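Local atomic coordinates of MMACHC-like protein (Caenorhabditis elegans, PDB entry 5UJC), a protein that binds vitamin B12 and probably catalyses the reductive decyanation of cyanocobalamin and the glutathione-dependent removal of alkyl groups from alkylcobalamins. Residues H28-G33 with H139-A144; L56-T61 with S188-P193; E117-Y122 with P130-Q135; A144-P149 with G173-P178. One frame throughout, in Å; residues are numbered along the deposited sequence.

Contact 1. Residues H28-G33 with H139-A144; sequences HMFKIG and HVAGAA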
loop_
_atom_site.group_PDB
_atom_site.type_symbol
_atom_site.label_atom_id
_atom_site.label_comp_id
_atom_site.label_asym_id
_atom_site.label_seq_id
_atom_site.Cartn_x
_atom_site.Cartn_y
_atom_site.Cartn_z
ATOM N N HIS A 28 -7.540 -7.945 -0.397
ATOM C CA HIS A 28 -7.114 -9.311 -0.152
ATOM C C HIS A 28 -7.466 -9.698 1.291
ATOM O O HIS A 28 -7.116 -8.987 2.235
ATOM C CB HIS A 28 -5.598 -9.428 -0.343
ATOM C CG HIS A 28 -5.141 -9.031 -1.704
ATOM N ND1 HIS A 28 -4.870 -9.941 -2.681
ATOM C CD2 HIS A 28 -4.923 -7.813 -2.249
ATOM C CE1 HIS A 28 -4.486 -9.304 -3.776
ATOM N NE2 HIS A 28 -4.545 -8.011 -3.545
ATOM N N MET A 29 -8.151 -10.822 1.458
ATOM C CA MET A 29 -8.604 -11.266 2.759
ATOM C C MET A 29 -7.507 -12.054 3.471
ATOM O O MET A 29 -6.767 -12.832 2.840
ATOM C CB MET A 29 -9.869 -12.103 2.615
ATOM C CG MET A 29 -10.580 -12.364 3.933
ATOM S SD MET A 29 -12.234 -13.006 3.800
ATOM C CE MET A 29 -11.937 -14.613 3.202
ATOM N N PHE A 30 -7.423 -11.893 4.792
ATOM C CA PHE A 30 -6.550 -12.732 5.592
ATOM C C PHE A 30 -7.026 -12.825 7.016
ATOM O O PHE A 30 -7.937 -12.107 7.415
ATOM C CB PHE A 30 -5.098 -12.233 5.533
ATOM C CG PHE A 30 -4.867 -10.877 6.182
ATOM C CD1 PHE A 30 -5.198 -9.697 5.519
ATOM C CD2 PHE A 30 -4.257 -10.785 7.424
ATOM C CE1 PHE A 30 -4.965 -8.464 6.114
ATOM C CE2 PHE A 30 -3.998 -9.564 8.002
ATOM C CZ PHE A 30 -4.333 -8.398 7.341
ATOM N N LYS A 31 -6.455 -13.773 7.764
ATOM C CA LYS A 31 -6.811 -13.966 9.157
ATOM C C LYS A 31 -5.791 -13.235 10.028
ATOM O O LYS A 31 -4.602 -13.322 9.791
ATOM C CB LYS A 31 -6.818 -15.460 9.509
ATOM C CG LYS A 31 -7.826 -16.274 8.722
ATOM C CD LYS A 31 -7.765 -17.750 9.085
ATOM C CE LYS A 31 -6.477 -18.416 8.600
ATOM N NZ LYS A 31 -6.668 -19.879 8.408
ATOM N N ILE A 32 -6.240 -12.614 11.102
ATOM C CA ILE A 32 -5.322 -11.935 11.991
ATOM C C ILE A 32 -4.265 -12.918 12.532
ATOM O O ILE A 32 -3.102 -12.552 12.679
ATOM C CB ILE A 32 -6.066 -11.237 13.165
ATOM C CG1 ILE A 32 -6.890 -10.043 12.660
ATOM C CG2 ILE A 32 -5.085 -10.794 14.250
ATOM C CD1 ILE A 32 -6.074 -8.928 12.040
ATOM N N GLY A 33 -4.662 -14.168 12.795
ATOM C CA GLY A 33 -3.707 -15.168 13.293
ATOM C C GLY A 33 -2.515 -15.382 12.356
ATOM O O GLY A 33 -1.384 -15.647 12.811
ATOM N N HIS A 139 2.230 -10.409 2.331
ATOM C CA HIS A 139 2.787 -11.743 2.134
ATOM C C HIS A 139 1.820 -12.830 2.664
ATOM O O HIS A 139 1.491 -13.794 1.950
ATOM C CB HIS A 139 4.140 -11.836 2.827
ATOM C CG HIS A 139 4.947 -13.035 2.433
ATOM N ND1 HIS A 139 5.861 -13.004 1.410
ATOM C CD2 HIS A 139 4.964 -14.295 2.918
ATOM C CE1 HIS A 139 6.426 -14.191 1.289
ATOM N NE2 HIS A 139 5.895 -14.995 2.194
ATOM N N VAL A 140 1.316 -12.649 3.891
ATOM C CA VAL A 140 0.449 -13.649 4.451
ATOM C C VAL A 140 -0.906 -13.712 3.742
ATOM O O VAL A 140 -1.543 -14.775 3.709
ATOM C CB VAL A 140 0.273 -13.526 5.978
ATOM C CG1 VAL A 140 1.634 -13.561 6.690
ATOM C CG2 VAL A 140 -0.545 -12.315 6.375
ATOM N N ALA A 141 -1.308 -12.603 3.112
ATOM C CA ALA A 141 -2.566 -12.582 2.326
ATOM C C ALA A 141 -2.372 -13.088 0.898
ATOM O O ALA A 141 -3.336 -13.222 0.155
ATOM C CB ALA A 141 -3.148 -11.202 2.300
ATOM N N GLY A 142 -1.118 -13.308 0.503
ATOM C CA GLY A 142 -0.798 -13.772 -0.857
ATOM C C GLY A 142 -0.787 -12.680 -1.907
ATOM O O GLY A 142 -0.730 -12.976 -3.096
ATOM N N ALA A 143 -0.895 -11.426 -1.485
ATOM C CA ALA A 143 -0.983 -10.298 -2.430
ATOM C C ALA A 143 0.318 -9.965 -3.118
ATOM O O ALA A 143 0.328 -9.605 -4.294
ATOM C CB ALA A 143 -1.522 -9.058 -1.734
ATOM N N ALA A 144 1.426 -10.083 -2.384
ATOM C CA ALA A 144 2.734 -9.693 -2.896
ATOM C C ALA A 144 3.774 -10.394 -2.065
ATOM O O ALA A 144 3.638 -10.478 -0.854
ATOM C CB ALA A 144 2.898 -8.180 -2.810
HETATM O O HOH W 1 -4.199 -12.598 -2.499
HETATM O O HOH W 2 -5.959 -13.801 0.535
#
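His-28 and Phe-30 turn one face of strand 25-31, an outermost strand of the four-stranded antiparallel sheet, against the C-terminal end of helix 134-140, an apolar strand-on-helix contact sealed by water. Its most regular element is a CH-pi interaction: Ala-143 CB stands over the centre of the His-28 ring, 3.5 Å from the centroid and only 2° off the ring normal. Further along the strand, Ala-141 CB approaches His-28 CB at 4.0 Å and Phe-30 CB at 3.9 Å. Phe-30 has its CG between backbone N and carbonyl carbon (chi1 66°), which leads the end of the ring away while CB and the near ring carbon CD1 still touch Ala-141 CB. Ring carbon CD2 of Phe-30 meets Val-140 CG2 obliquely at 4.1 Å, and the side chain also packs on Val-189 and Tyr-35.

No direct hydrogen bond joins the segments; two waters do the work, and both donate to Ala-141 O. The first lies 2.7 Å from His-28 ND1, the second 2.6 Å from Met-29 O, so a carbonyl at the helix end is gripped twice. The second ring nitrogen, NE2, is bonded to Glu-26 OE1. Gly-142, with positive phi and its N bonded back to His-139 O, closes the helix in a Schellman motif, and it is this capped end, close to the cobalamin pocket, that docks on the sheet's edge strand.

Contact 2. Residues L56-T61 with S188-P193; sequences LLILST and SVLIFP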
loop_
_atom_site.group_PDB
_atom_site.type_symbol
_atom_site.label_atom_id
_atom_site.label_comp_id
_atom_site.label_asym_id
_atom_site.label_seq_id
_atom_site.Cartn_x
_atom_site.Cartn_y
_atom_site.Cartn_z
ATOM N N LEU A 56 -9.118 -7.375 5.888
ATOM C CA LEU A 56 -8.951 -7.068 4.460
ATOM C C LEU A 56 -7.819 -6.091 4.283
ATOM O O LEU A 56 -7.831 -5.006 4.852
ATOM C CB LEU A 56 -10.222 -6.469 3.846
ATOM C CG LEU A 56 -11.399 -7.411 3.667
ATOM C CD1 LEU A 56 -12.614 -6.593 3.220
ATOM C CD2 LEU A 56 -11.081 -8.475 2.630
ATOM N N LEU A 57 -6.862 -6.479 3.459
ATOM C CA LEU A 57 -5.791 -5.603 3.030
ATOM C C LEU A 57 -6.212 -4.898 1.744
ATOM O O LEU A 57 -6.512 -5.553 0.766
ATOM C CB LEU A 57 -4.532 -6.441 2.784
ATOM C CG LEU A 57 -3.329 -5.722 2.185
ATOM C CD1 LEU A 57 -2.806 -4.648 3.126
ATOM C CD2 LEU A 57 -2.240 -6.714 1.816
ATOM N N ILE A 58 -6.103 -3.571 1.744
ATOM C CA ILE A 58 -6.422 -2.743 0.582
ATOM C C ILE A 58 -5.112 -2.162 0.055
ATOM O O ILE A 58 -4.329 -1.558 0.818
ATOM C CB ILE A 58 -7.379 -1.585 0.945
ATOM C CG1 ILE A 58 -8.722 -2.151 1.505
ATOM C CG2 ILE A 58 -7.601 -0.717 -0.264
ATOM C CD1 ILE A 58 -9.645 -1.119 2.133
ATOM N N LEU A 59 -4.840 -2.400 -1.221
ATOM C CA LEU A 59 -3.676 -1.804 -1.865
ATOM C C LEU A 59 -4.090 -0.992 -3.061
ATOM O O LEU A 59 -5.217 -1.157 -3.588
ATOM C CB LEU A 59 -2.643 -2.845 -2.204
ATOM C CG LEU A 59 -2.953 -3.960 -3.134
ATOM C CD1 LEU A 59 -2.825 -3.489 -4.574
ATOM C CD2 LEU A 59 -2.002 -5.150 -2.904
ATOM N N SER A 60 -3.240 -0.050 -3.436
ATOM C CA SER A 60 -3.456 0.751 -4.641
ATOM C C SER A 60 -2.554 0.297 -5.768
ATOM O O SER A 60 -1.405 -0.080 -5.548
ATOM C CB SER A 60 -3.224 2.232 -4.334
ATOM O OG SER A 60 -1.948 2.469 -3.782
ATOM N N THR A 61 -3.068 0.412 -6.974
ATOM C CA THR A 61 -2.345 0.049 -8.177
ATOM C C THR A 61 -2.117 1.356 -8.971
ATOM O O THR A 61 -2.504 2.425 -8.491
ATOM C CB THR A 61 -3.131 -1.003 -8.957
ATOM O OG1 THR A 61 -4.270 -0.397 -9.568
ATOM C CG2 THR A 61 -3.598 -2.124 -8.009
ATOM N N SER A 188 -4.396 0.331 3.377
ATOM C CA SER A 188 -5.156 0.191 4.616
ATOM C C SER A 188 -5.455 -1.262 4.907
ATOM O O SER A 188 -5.498 -2.098 4.008
ATOM C CB SER A 188 -6.499 0.979 4.564
ATOM O OG SER A 188 -6.303 2.349 4.286
ATOM N N VAL A 189 -5.670 -1.557 6.181
ATOM C CA VAL A 189 -6.221 -2.818 6.590
ATOM C C VAL A 189 -7.487 -2.560 7.393
ATOM O O VAL A 189 -7.507 -1.713 8.286
ATOM C CB VAL A 189 -5.221 -3.630 7.442
ATOM C CG1 VAL A 189 -5.919 -4.793 8.132
ATOM C CG2 VAL A 189 -4.052 -4.134 6.586
ATOM N N LEU A 190 -8.542 -3.266 7.022
ATOM C CA LEU A 190 -9.807 -3.279 7.750
ATOM C C LEU A 190 -9.879 -4.537 8.583
ATOM O O LEU A 190 -9.610 -5.628 8.077
ATOM C CB LEU A 190 -10.975 -3.259 6.779
ATOM C CG LEU A 190 -10.996 -2.179 5.716
ATOM C CD1 LEU A 190 -12.187 -2.368 4.804
ATOM C CD2 LEU A 190 -10.998 -0.805 6.290
ATOM N N ILE A 191 -10.176 -4.385 9.863
ATOM C CA ILE A 191 -10.291 -5.533 10.759
ATOM C C ILE A 191 -11.732 -5.593 11.257
ATOM O O ILE A 191 -12.278 -4.590 11.666
ATOM C CB ILE A 191 -9.323 -5.403 11.949
ATOM C CG1 ILE A 191 -7.878 -5.221 11.436
ATOM C CG2 ILE A 191 -9.423 -6.636 12.870
ATOM C CD1 ILE A 191 -6.838 -4.984 12.527
ATOM N N PHE A 192 -12.321 -6.792 11.217
ATOM C CA PHE A 192 -13.734 -7.011 11.577
ATOM C C PHE A 192 -13.823 -7.907 12.811
ATOM O O PHE A 192 -13.863 -9.136 12.694
ATOM C CB PHE A 192 -14.454 -7.634 10.408
ATOM C CG PHE A 192 -14.415 -6.782 9.164
ATOM C CD1 PHE A 192 -15.378 -5.820 8.941
ATOM C CD2 PHE A 192 -13.382 -6.910 8.247
ATOM C CE1 PHE A 192 -15.304 -5.002 7.828
ATOM C CE2 PHE A 192 -13.323 -6.084 7.126
ATOM C CZ PHE A 192 -14.277 -5.137 6.932
ATOM N N PRO A 193 -13.823 -7.299 14.010
ATOM C CA PRO A 193 -13.645 -8.105 15.216
ATOM C C PRO A 193 -14.739 -9.134 15.460
ATOM O O PRO A 193 -14.497 -10.111 16.177
ATOM C CB PRO A 193 -13.637 -7.050 16.347
ATOM C CG PRO A 193 -13.212 -5.795 15.688
ATOM C CD PRO A 193 -13.799 -5.855 14.305
#
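Leu-57 and Val-189 face each other as the non-hydrogen-bonded pair between two hydrogen-bonded ones, Leu-56 with Leu-190 and Ile-58 with Ser-188, in the middle of the four-stranded antiparallel sheet of this MMACHC-family fold. The two strands run at 160° to each other, and four backbone bonds hold them. Leu-56 N reaches Leu-190 O at 2.8 Å, and Leu-190 N returns to Leu-56 O at 2.9 Å. Around Ile-58 the exchange is less even: Ile-58 N lies 2.8 Å from Ser-188 O, but Ser-188 N is 3.2 Å from Ile-58 O. Leu-56 O also receives a CA-H...O contact from Val-189.

The side chain of Ile-58 illustrates how such a pair reaches beyond its own register. Ile-58 CB sits 3.6 Å from Ser-188 O, and CG1 passes the same carbonyl at longer range. Because CG1 is opposite the carbonyl carbon (chi1 -60°) and the chain then extends (chi2 169°), Ile-58 CD1 is carried along the sheet past Ser-188, coming to rest 3.9 Å from Leu-190 CD1, with Leu-190 CG close behind. Helices 5-18 and 93-109 cover this face, on which Val-15 touches both Leu-56 and Leu-190. Ser-188 OG, on the same face, is bonded to His-120 of the neighbouring strand. On the reverse face Leu-57 CD1 meets Val-189 CG2 at 3.7 Å, near Phe-30 and Met-134. At the far end of the pairing, Leu-56 CD1 leans obliquely against the ring of Phe-192, 4.0 Å from CE2.

Contact 3. Residues E117-Y122 with P130-Q135; sequences EILHDY and PKILMQ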
loop_
_atom_site.group_PDB
_atom_site.type_symbol
_atom_site.label_atom_id
_atom_site.label_comp_id
_atom_site.label_asym_id
_atom_site.label_seq_id
_atom_site.Cartn_x
_atom_site.Cartn_y
_atom_site.Cartn_z
ATOM N N GLU A 117 -12.384 -1.766 12.366
ATOM C CA GLU A 117 -11.274 -0.843 12.597
ATOM C C GLU A 117 -10.511 -0.651 11.304
ATOM O O GLU A 117 -10.453 -1.562 10.461
ATOM C CB GLU A 117 -10.327 -1.436 13.646
ATOM C CG GLU A 117 -10.997 -1.725 14.986
ATOM C CD GLU A 117 -11.481 -0.466 15.695
ATOM O OE1 GLU A 117 -10.852 0.608 15.522
ATOM O OE2 GLU A 117 -12.465 -0.558 16.452
ATOM N N ILE A 118 -9.956 0.537 11.123
ATOM C CA ILE A 118 -9.163 0.840 9.933
ATOM C C ILE A 118 -7.776 1.293 10.359
ATOM O O ILE A 118 -7.643 2.193 11.200
ATOM C CB ILE A 118 -9.805 1.960 9.039
ATOM C CG1 ILE A 118 -11.284 1.669 8.729
ATOM C CG2 ILE A 118 -8.960 2.133 7.765
ATOM C CD1 ILE A 118 -11.911 2.651 7.746
ATOM N N LEU A 119 -6.749 0.636 9.807
ATOM C CA LEU A 119 -5.346 1.011 10.040
ATOM C C LEU A 119 -4.714 1.324 8.709
ATOM O O LEU A 119 -4.866 0.571 7.775
ATOM C CB LEU A 119 -4.589 -0.173 10.701
ATOM C CG LEU A 119 -5.033 -0.517 12.120
ATOM C CD1 LEU A 119 -4.274 -1.746 12.613
ATOM C CD2 LEU A 119 -4.807 0.660 13.079
ATOM N N HIS A 120 -3.988 2.432 8.632
ATOM C CA HIS A 120 -3.321 2.818 7.379
ATOM C C HIS A 120 -1.868 2.450 7.396
ATOM O O HIS A 120 -1.289 2.187 8.462
ATOM C CB HIS A 120 -3.479 4.314 7.160
ATOM C CG HIS A 120 -4.885 4.767 7.238
ATOM N ND1 HIS A 120 -5.878 4.257 6.423
ATOM C CD2 HIS A 120 -5.497 5.615 8.097
ATOM C CE1 HIS A 120 -7.041 4.789 6.774
ATOM N NE2 HIS A 120 -6.832 5.631 7.772
ATOM N N ASP A 121 -1.241 2.454 6.230
ATOM C CA ASP A 121 0.217 2.233 6.169
ATOM C C ASP A 121 1.003 3.239 7.039
ATOM O O ASP A 121 2.026 2.898 7.614
ATOM C CB ASP A 121 0.715 2.259 4.706
ATOM C CG ASP A 121 0.578 3.597 4.061
ATOM O OD1 ASP A 121 -0.547 4.120 4.019
ATOM O OD2 ASP A 121 1.600 4.123 3.585
ATOM N N TYR A 122 0.490 4.451 7.141
ATOM C CA TYR A 122 1.127 5.513 7.899
ATOM C C TYR A 122 0.653 5.622 9.342
ATOM O O TYR A 122 1.135 6.493 10.074
ATOM C CB TYR A 122 0.943 6.845 7.188
ATOM C CG TYR A 122 -0.480 7.226 6.882
ATOM C CD1 TYR A 122 -1.305 7.739 7.842
ATOM C CD2 TYR A 122 -1.010 7.000 5.637
ATOM C CE1 TYR A 122 -2.617 8.063 7.556
ATOM C CE2 TYR A 122 -2.323 7.320 5.341
ATOM C CZ TYR A 122 -3.101 7.917 6.277
ATOM O OH TYR A 122 -4.415 8.283 5.964
ATOM N N PRO A 130 4.824 1.777 13.769
ATOM C CA PRO A 130 3.705 1.502 12.874
ATOM C C PRO A 130 2.697 0.569 13.519
ATOM O O PRO A 130 3.069 -0.388 14.161
ATOM C CB PRO A 130 4.370 0.840 11.666
ATOM C CG PRO A 130 5.769 1.326 11.705
ATOM C CD PRO A 130 6.107 1.410 13.162
ATOM N N LYS A 131 1.414 0.877 13.355
ATOM C CA LYS A 131 0.374 0.048 13.930
ATOM C C LYS A 131 0.214 -1.283 13.255
ATOM O O LYS A 131 -0.238 -2.241 13.899
ATOM C CB LYS A 131 -0.955 0.787 13.955
ATOM C CG LYS A 131 -0.936 2.024 14.822
ATOM C CD LYS A 131 -2.327 2.440 15.288
ATOM C CE LYS A 131 -2.745 1.662 16.525
ATOM N NZ LYS A 131 -3.699 2.434 17.382
ATOM N N ILE A 132 0.512 -1.362 11.956
ATOM C CA ILE A 132 0.441 -2.628 11.244
ATOM C C ILE A 132 1.474 -2.658 10.141
ATOM O O ILE A 132 1.753 -1.622 9.506
ATOM C CB ILE A 132 -0.980 -2.912 10.727
ATOM C CG1 ILE A 132 -1.124 -4.402 10.349
ATOM C CG2 ILE A 132 -1.343 -1.996 9.567
ATOM C CD1 ILE A 132 -2.552 -4.829 10.182
ATOM N N LEU A 133 2.119 -3.817 9.971
ATOM C CA LEU A 133 3.225 -3.951 9.024
ATOM C C LEU A 133 2.695 -4.474 7.708
ATOM O O LEU A 133 2.336 -5.650 7.575
ATOM C CB LEU A 133 4.318 -4.865 9.606
ATOM C CG LEU A 133 5.002 -4.285 10.849
ATOM C CD1 LEU A 133 6.024 -5.251 11.353
ATOM C CD2 LEU A 133 5.631 -2.919 10.559
ATOM N N MET A 134 2.580 -3.573 6.748
ATOM C CA MET A 134 1.851 -3.857 5.512
ATOM C C MET A 134 2.485 -4.903 4.618
ATOM O O MET A 134 1.783 -5.693 3.979
ATOM C CB MET A 134 1.673 -2.569 4.717
ATOM C CG MET A 134 0.744 -1.610 5.338
ATOM S SD MET A 134 -0.917 -2.266 5.440
ATOM C CE MET A 134 -1.799 -0.845 6.029
ATOM N N GLN A 135 3.813 -4.934 4.573
ATOM C CA GLN A 135 4.487 -5.939 3.733
ATOM C C GLN A 135 4.272 -7.337 4.281
ATOM O O GLN A 135 4.106 -8.298 3.526
ATOM C CB GLN A 135 5.975 -5.622 3.580
ATOM C CG GLN A 135 6.199 -4.286 2.886
ATOM C CD GLN A 135 7.535 -3.693 3.208
ATOM O OE1 GLN A 135 7.884 -3.518 4.382
ATOM N NE2 GLN A 135 8.317 -3.392 2.172
HETATM O O HOH W 3 0.704 1.208 10.332
#
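Met-134 presses its methyl against the backbone at the end of strand 117-120: CE lies 3.4 Å from Asp-121 N and 3.6 Å from His-120 C. A bend at chi2 (-63°) lets the side chain do two things at once, since CG stays 3.9 Å from Asp-121 CB while CE lies over one face of the His-120 to Asp-121 peptide. Beside it, Ile-132 CG2 packs on Leu-119 CB at 3.9 Å. A water between the backbones lies 2.9 Å from His-120 O, to which it can donate, and accepts from Ile-132 N at 3.0 Å.

Together the segments form a wall of the cobalamin pocket, where Asp-121 O and Ile-132 O both accept bonds from one amide nitrogen of the bound methylcobalamin. Met-134 N, in the first turn of helix 134-140 just after the N-cap Leu-133, gives its hydrogen to the oxygen of that same amide, which is thus held at both ends. An alanine in place of Met-134 would probably open a gap against that peptide face and leave these carbonyl-bearing loops less firmly set against each other. Further out, Tyr-35 OH bonds to Leu-133 N, while the ring of His-120 is tied through ND1 to Ser-188 OG.

Contact 4. Residues A144-P149 with G173-P178; sequences AFYYQP and GLSLHP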
loop_
_atom_site.group_PDB
_atom_site.type_symbol
_atom_site.label_atom_id
_atom_site.label_comp_id
_atom_site.label_asym_id
_atom_site.label_seq_id
_atom_site.Cartn_x
_atom_site.Cartn_y
_atom_site.Cartn_z
ATOM N N ALA A 144 1.426 -10.083 -2.384
ATOM C CA ALA A 144 2.734 -9.693 -2.896
ATOM C C ALA A 144 3.774 -10.394 -2.065
ATOM O O ALA A 144 3.638 -10.478 -0.854
ATOM C CB ALA A 144 2.898 -8.180 -2.810
ATOM N N PHE A 145 4.823 -10.888 -2.725
ATOM C CA PHE A 145 5.909 -11.604 -2.049
ATOM C C PHE A 145 6.837 -10.575 -1.405
ATOM O O PHE A 145 7.294 -9.628 -2.054
ATOM C CB PHE A 145 6.664 -12.454 -3.043
ATOM C CG PHE A 145 7.496 -13.522 -2.405
ATOM C CD1 PHE A 145 8.689 -13.209 -1.766
ATOM C CD2 PHE A 145 7.090 -14.833 -2.433
ATOM C CE1 PHE A 145 9.441 -14.198 -1.161
ATOM C CE2 PHE A 145 7.824 -15.821 -1.816
ATOM C CZ PHE A 145 9.010 -15.498 -1.183
ATOM N N TYR A 146 7.082 -10.750 -0.124
ATOM C CA TYR A 146 7.890 -9.827 0.650
ATOM C C TYR A 146 9.341 -10.350 0.727
ATOM O O TYR A 146 9.611 -11.371 1.394
ATOM C CB TYR A 146 7.289 -9.671 2.058
ATOM C CG TYR A 146 8.014 -8.731 3.005
ATOM C CD1 TYR A 146 8.754 -7.634 2.537
ATOM C CD2 TYR A 146 7.867 -8.880 4.371
ATOM C CE1 TYR A 146 9.350 -6.747 3.417
ATOM C CE2 TYR A 146 8.479 -8.010 5.261
ATOM C CZ TYR A 146 9.230 -6.941 4.775
ATOM O OH TYR A 146 9.844 -6.039 5.643
ATOM N N TYR A 147 10.253 -9.610 0.093
ATOM C CA TYR A 147 11.664 -9.932 0.070
ATOM C C TYR A 147 12.369 -9.211 1.215
ATOM O O TYR A 147 12.503 -7.962 1.206
ATOM C CB TYR A 147 12.272 -9.560 -1.295
ATOM C CG TYR A 147 11.737 -10.416 -2.383
ATOM C CD1 TYR A 147 12.234 -11.683 -2.598
ATOM C CD2 TYR A 147 10.680 -9.991 -3.176
ATOM C CE1 TYR A 147 11.664 -12.523 -3.511
ATOM C CE2 TYR A 147 10.114 -10.823 -4.132
ATOM C CZ TYR A 147 10.585 -12.101 -4.269
ATOM O OH TYR A 147 10.011 -12.959 -5.188
ATOM N N GLN A 148 12.810 -9.993 2.210
ATOM C CA GLN A 148 13.346 -9.432 3.431
ATOM C C GLN A 148 14.865 -9.615 3.458
ATOM O O GLN A 148 15.343 -10.709 3.207
ATOM C CB GLN A 148 12.738 -10.154 4.626
ATOM C CG GLN A 148 11.222 -10.060 4.674
ATOM C CD GLN A 148 10.661 -10.443 6.024
ATOM O OE1 GLN A 148 11.009 -9.850 7.047
ATOM N NE2 GLN A 148 9.796 -11.423 6.037
ATOM N N PRO A 149 15.631 -8.552 3.823
ATOM C CA PRO A 149 17.082 -8.696 3.809
ATOM C C PRO A 149 17.590 -9.857 4.670
ATOM O O PRO A 149 18.563 -10.535 4.285
ATOM C CB PRO A 149 17.572 -7.360 4.362
ATOM C CG PRO A 149 16.511 -6.384 3.967
ATOM C CD PRO A 149 15.222 -7.142 4.020
ATOM N N GLY A 173 13.110 -4.237 3.588
ATOM C CA GLY A 173 12.668 -5.139 2.530
ATOM C C GLY A 173 11.705 -4.502 1.552
ATOM O O GLY A 173 11.260 -3.347 1.732
ATOM N N LEU A 174 11.324 -5.306 0.566
ATOM C CA LEU A 174 10.550 -4.868 -0.587
ATOM C C LEU A 174 9.587 -5.953 -0.979
ATOM O O LEU A 174 9.975 -7.120 -1.127
ATOM C CB LEU A 174 11.465 -4.576 -1.774
ATOM C CG LEU A 174 10.785 -4.201 -3.100
ATOM C CD1 LEU A 174 10.082 -2.848 -2.987
ATOM C CD2 LEU A 174 11.818 -4.174 -4.216
ATOM N N SER A 175 8.324 -5.568 -1.186
ATOM C CA SER A 175 7.310 -6.490 -1.725
ATOM C C SER A 175 7.138 -6.269 -3.205
ATOM O O SER A 175 7.150 -5.124 -3.685
ATOM C CB SER A 175 5.962 -6.277 -1.038
ATOM O OG SER A 175 6.059 -6.536 0.337
ATOM N N LEU A 176 6.916 -7.367 -3.940
ATOM C CA LEU A 176 6.652 -7.293 -5.366
ATOM C C LEU A 176 5.373 -8.021 -5.717
ATOM O O LEU A 176 5.157 -9.180 -5.346
ATOM C CB LEU A 176 7.843 -7.852 -6.185
ATOM C CG LEU A 176 9.146 -7.034 -6.092
ATOM C CD1 LEU A 176 10.305 -7.790 -6.706
ATOM C CD2 LEU A 176 8.996 -5.655 -6.732
ATOM N N HIS A 177 4.516 -7.296 -6.418
ATOM C CA HIS A 177 3.190 -7.736 -6.802
ATOM C C HIS A 177 3.267 -8.510 -8.133
ATOM O O HIS A 177 4.052 -8.161 -9.005
ATOM C CB HIS A 177 2.330 -6.480 -6.941
ATOM C CG HIS A 177 0.867 -6.735 -7.127
ATOM N ND1 HIS A 177 0.325 -7.189 -8.306
ATOM C CD2 HIS A 177 -0.172 -6.550 -6.283
ATOM C CE1 HIS A 177 -0.987 -7.306 -8.169
ATOM N NE2 HIS A 177 -1.311 -6.916 -6.949
ATOM N N PRO A 178 2.439 -9.547 -8.289
ATOM C CA PRO A 178 2.541 -10.387 -9.495
ATOM C C PRO A 178 2.143 -9.700 -10.817
ATOM O O PRO A 178 2.504 -10.184 -11.911
ATOM C CB PRO A 178 1.604 -11.559 -9.182
ATOM C CG PRO A 178 0.676 -11.061 -8.158
ATOM C CD PRO A 178 1.460 -10.090 -7.335
HETATM O O HOH W 4 4.002 -8.209 0.763
HETATM O O HOH W 5 12.360 -4.561 6.282
#
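With CG swung opposite its own amide nitrogen (chi1 -180°), Tyr-146 lies along the 173-178 backbone, its ring edge at CE1 reaching 3.8 Å from Gly-173 C. Tyr-147, whose CG instead lies opposite the carbonyl carbon (chi1 -67°), leaves by the other face; its CB sits 3.4 Å from Leu-174 O and its CE2 is 4.0 Å from Leu-176 CD1. They belong to a two-stranded antiparallel sheet, 145-147 with 174-176, lining the cobalamin pocket. Two hydrogen-bonded pairs, Phe-145 with Leu-176 and Tyr-147 with Leu-174, flank the non-hydrogen-bonded Tyr-146 and Ser-175.

Gln-148 CG rests over the centre of the Tyr-146 ring, covering one face, and Tyr-146 OH bonds to the bound methylcobalamin. That hydroxyl also accepts from a water that takes the hydrogen of Gly-173 N, 2.8 Å away. A leucine at Tyr-146 would probably leave the cobalamin oxygen and this water without their shared partner, and Gln-148 without the ring. Ser-175 N and Gln-148 OE1 also bond the cobalamin. A CB on Gly-173 would run into Tyr-147 O and Tyr-146 CE1, so the bare CA lets them close in. A second water donates to Ala-144 O at 2.8 Å and accepts from Ser-175 OG at 2.7 Å.

Read from the N terminus, the chain opens contact 1 at strand 25-31 and contact 2 at strand 53-60 before either is closed. Contact 3 comes next, a short loop from 117-122 to 130-135, nested inside both. Helix 134-140 then leads directly to the closing segment of contact 1, whose Ala-144 is also the first residue of contact 4, so these two stand in series. Contact 4 closes at 173-178, still inside the loop of contact 2, and strand 185-196 finally closes contact 2, which therefore crosses contact 1. Contacts 1 to 3 all reach the four-stranded sheet; contact 4 builds the small sheet, joined to contact 3 through Gln-135 and Gly-173.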